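Local atomic coordinates of AT5G66160 protein (Arabidopsis thaliana, PDB entry 7BVW), a protein that probably sorts proteins to the storage vacuole as a membrane receptor, and carries a zinc-binding RING-H2 domain that functions as an E3 ligase. Residues 51-56 with 67-72. Sequence-based numbering, arbitrary orientation.
Sequences HAFHLN and TSCPVC. With ZN (zinc ion), chain D; ZN (zinc ion), chain C.
His51 and the knuckle Cys69-Cys72 share one zinc ion, a compact example of how a RING finger joins the two ends of an intervening helix through metal. The imidazole gives ND1 to the metal at 2.0 Å, while Cys69 SG and Cys72 SG each bind it at 2.3 Å; Cys49 completes the tetrahedral site. Backbone amides steady the Cys69 thiolate: Val71 N donates to Cys69 SG over 3.3 Å and Cys72 N over a longer 3.6 Å, which probably tempers its negative charge. With chi1 at 175° the methyls of Val71 fork, CG1 making a CH-pi contact over one face of the His51 ring and CG2 reaching the Phe53 rim at CE2, 3.6 Å away. Cys72 SG lies at the imidazole edge. Phe53 CZ meets Pro70 CG at 3.8 Å; separately, Cys69 SG makes a sulfur-aromatic contact at the edge of the Phe53 ring. With an alanine in place of Phe53, the ring contacts to Pro70 and Val71 are likely to be lost, opening a gap beside the zinc site. Strand 52-54 also carries His54, a ligand of another zinc ion with Cys31, Cys34 and Cys57, in the cross-brace characteristic of RING domains, and Ile58 of helix 55-65 packs against both Phe53 and Pro70.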
ATOM      1  N   HIS A  51      -2.367   6.556   2.600  1.00 22.29           N
ATOM      2  CA  HIS A  51      -1.443   5.745   3.384  1.00 19.68           C
ATOM      3  C   HIS A  51      -0.573   4.914   2.453  1.00 19.48           C
ATOM      4  O   HIS A  51      -1.068   4.325   1.487  1.00 18.45           O
ATOM      5  CB  HIS A  51      -2.188   4.826   4.354  1.00 19.75           C
ATOM      6  CG  HIS A  51      -2.964   5.557   5.403  1.00 19.58           C
ATOM      7  ND1 HIS A  51      -4.338   5.499   5.488  1.00 19.65           N
ATOM      8  CD2 HIS A  51      -2.561   6.368   6.410  1.00 20.16           C
ATOM      9  CE1 HIS A  51      -4.748   6.236   6.504  1.00 22.53           C
ATOM     10  NE2 HIS A  51      -3.688   6.775   7.080  1.00 22.59           N
ATOM     11  N   ALA A  52       0.723   4.866   2.749  1.00 18.67           N
ATOM     12  CA  ALA A  52       1.684   4.147   1.930  1.00 18.12           C
ATOM     13  C   ALA A  52       2.249   2.954   2.690  1.00 15.77           C
ATOM     14  O   ALA A  52       2.296   2.935   3.923  1.00 16.62           O
ATOM     15  CB  ALA A  52       2.819   5.068   1.477  1.00 16.05           C
ATOM     16  N   PHE A  53       2.677   1.950   1.929  1.00 17.01           N
ATOM     17  CA  PHE A  53       3.212   0.726   2.503  1.00 14.80           C
ATOM     18  C   PHE A  53       4.325   0.203   1.611  1.00 16.59           C
ATOM     19  O   PHE A  53       4.500   0.654   0.477  1.00 14.98           O
ATOM     20  CB  PHE A  53       2.134  -0.357   2.652  1.00 13.48           C
ATOM     21  CG  PHE A  53       0.887   0.107   3.350  1.00 15.12           C
ATOM     22  CD1 PHE A  53      -0.136   0.714   2.642  1.00 15.28           C
ATOM     23  CD2 PHE A  53       0.729  -0.088   4.710  1.00 14.72           C
ATOM     24  CE1 PHE A  53      -1.286   1.136   3.283  1.00 16.61           C
ATOM     25  CE2 PHE A  53      -0.420   0.332   5.353  1.00 16.15           C
ATOM     26  CZ  PHE A  53      -1.430   0.944   4.638  1.00 15.61           C
ATOM     27  N   HIS A  54       5.076  -0.762   2.136  1.00 14.02           N
ATOM     28  CA  HIS A  54       5.891  -1.614   1.284  1.00 15.04           C
ATOM     29  C   HIS A  54       5.014  -2.203   0.186  1.00 13.62           C
ATOM     30  O   HIS A  54       3.902  -2.670   0.451  1.00 12.65           O
ATOM     31  CB  HIS A  54       6.535  -2.737   2.108  1.00 14.95           C
ATOM     32  CG  HIS A  54       7.755  -2.317   2.867  1.00 14.52           C
ATOM     33  ND1 HIS A  54       8.010  -2.736   4.155  1.00 15.03           N
ATOM     34  CD2 HIS A  54       8.802  -1.536   2.511  1.00 14.39           C
ATOM     35  CE1 HIS A  54       9.155  -2.220   4.565  1.00 16.59           C
ATOM     36  NE2 HIS A  54       9.656  -1.487   3.585  1.00 15.65           N
ATOM     37  N   LEU A  55       5.511  -2.156  -1.053  1.00 13.39           N
ATOM     38  CA  LEU A  55       4.737  -2.668  -2.181  1.00 13.56           C
ATOM     39  C   LEU A  55       4.355  -4.130  -1.969  1.00 15.59           C
ATOM     40  O   LEU A  55       3.195  -4.513  -2.156  1.00 16.12           O
ATOM     41  CB  LEU A  55       5.528  -2.493  -3.478  1.00 14.81           C
ATOM     42  CG  LEU A  55       4.872  -2.969  -4.779  1.00 15.05           C
ATOM     43  CD1 LEU A  55       5.209  -2.003  -5.899  1.00 14.94           C
ATOM     44  CD2 LEU A  55       5.311  -4.386  -5.154  1.00 15.33           C
ATOM     45  N   ASN A  56       5.319  -4.960  -1.560  1.00 15.52           N
ATOM     46  CA  ASN A  56       5.036  -6.376  -1.342  1.00 17.39           C
ATOM     47  C   ASN A  56       4.065  -6.583  -0.187  1.00 16.50           C
ATOM     48  O   ASN A  56       3.262  -7.523  -0.204  1.00 14.10           O
ATOM     49  CB  ASN A  56       6.335  -7.138  -1.086  1.00 21.51           C
ATOM     50  CG  ASN A  56       7.082  -7.452  -2.360  1.00 29.30           C
ATOM     51  OD1 ASN A  56       6.493  -7.518  -3.438  1.00 32.38           O
ATOM     52  ND2 ASN A  56       8.388  -7.662  -2.243  1.00 31.62           N
ATOM     53  N   THR A  67      -9.916  -6.134   1.604  1.00 31.53           N
ATOM     54  CA  THR A  67     -10.309  -5.253   0.511  1.00 29.42           C
ATOM     55  C   THR A  67     -10.322  -3.794   0.954  1.00 25.47           C
ATOM     56  O   THR A  67     -11.026  -2.967   0.374  1.00 26.16           O
ATOM     57  CB  THR A  67     -11.678  -5.654  -0.037  1.00 36.22           C
ATOM     58  OG1 THR A  67     -12.061  -4.760  -1.090  1.00 40.08           O
ATOM     59  CG2 THR A  67     -12.724  -5.605   1.069  1.00 38.11           C
ATOM     60  N   SER A  68      -9.554  -3.470   1.990  1.00 23.60           N
ATOM     61  CA  SER A  68      -9.535  -2.117   2.522  1.00 23.49           C
ATOM     62  C   SER A  68      -8.132  -1.803   3.018  1.00 25.25           C
ATOM     63  O   SER A  68      -7.280  -2.686   3.140  1.00 26.54           O
ATOM     64  CB  SER A  68     -10.562  -1.950   3.646  1.00 24.90           C
ATOM     65  OG  SER A  68     -10.181  -2.683   4.798  1.00 26.93           O
ATOM     66  N   CYS A  69      -7.904  -0.530   3.313  1.00 15.76           N
ATOM     67  CA  CYS A  69      -6.626  -0.117   3.877  1.00 14.83           C
ATOM     68  C   CYS A  69      -6.468  -0.705   5.278  1.00 14.54           C
ATOM     69  O   CYS A  69      -7.359  -0.549   6.115  1.00 17.49           O
ATOM     70  CB  CYS A  69      -6.545   1.407   3.934  1.00 15.11           C
ATOM     71  SG  CYS A  69      -5.122   2.028   4.857  1.00 15.84           S
ATOM     72  N   PRO A  70      -5.350  -1.389   5.569  1.00 15.71           N
ATOM     73  CA  PRO A  70      -5.177  -1.980   6.906  1.00 19.37           C
ATOM     74  C   PRO A  70      -4.945  -0.965   8.018  1.00 25.43           C
ATOM     75  O   PRO A  70      -4.849  -1.367   9.185  1.00 25.88           O
ATOM     76  CB  PRO A  70      -3.949  -2.885   6.723  1.00 20.78           C
ATOM     77  CG  PRO A  70      -3.208  -2.285   5.576  1.00 16.53           C
ATOM     78  CD  PRO A  70      -4.249  -1.728   4.656  1.00 16.82           C
ATOM     79  N   VAL A  71      -4.862   0.331   7.713  1.00 26.01           N
ATOM     80  CA  VAL A  71      -4.645   1.347   8.739  1.00 24.03           C
ATOM     81  C   VAL A  71      -5.960   2.041   9.070  1.00 21.64           C
ATOM     82  O   VAL A  71      -6.375   2.081  10.233  1.00 21.36           O
ATOM     83  CB  VAL A  71      -3.584   2.368   8.296  1.00 24.49           C
ATOM     84  CG1 VAL A  71      -3.470   3.486   9.323  1.00 24.44           C
ATOM     85  CG2 VAL A  71      -2.243   1.678   8.091  1.00 21.08           C
ATOM     86  N   CYS A  72      -6.624   2.593   8.054  1.00 20.07           N
ATOM     87  CA  CYS A  72      -7.841   3.367   8.257  1.00 18.73           C
ATOM     88  C   CYS A  72      -9.097   2.655   7.769  1.00 19.17           C
ATOM     89  O   CYS A  72     -10.193   3.214   7.896  1.00 19.13           O
ATOM     90  CB  CYS A  72      -7.722   4.731   7.567  1.00 21.04           C
ATOM     91  SG  CYS A  72      -7.829   4.679   5.766  1.00 20.19           S
TER
HETATM   92 ZN    ZN D 402      -5.768   4.268   4.756  1.00 20.98          ZN
HETATM   93 ZN    ZN C 401       6.137  -3.682   5.047  1.00 18.25          ZN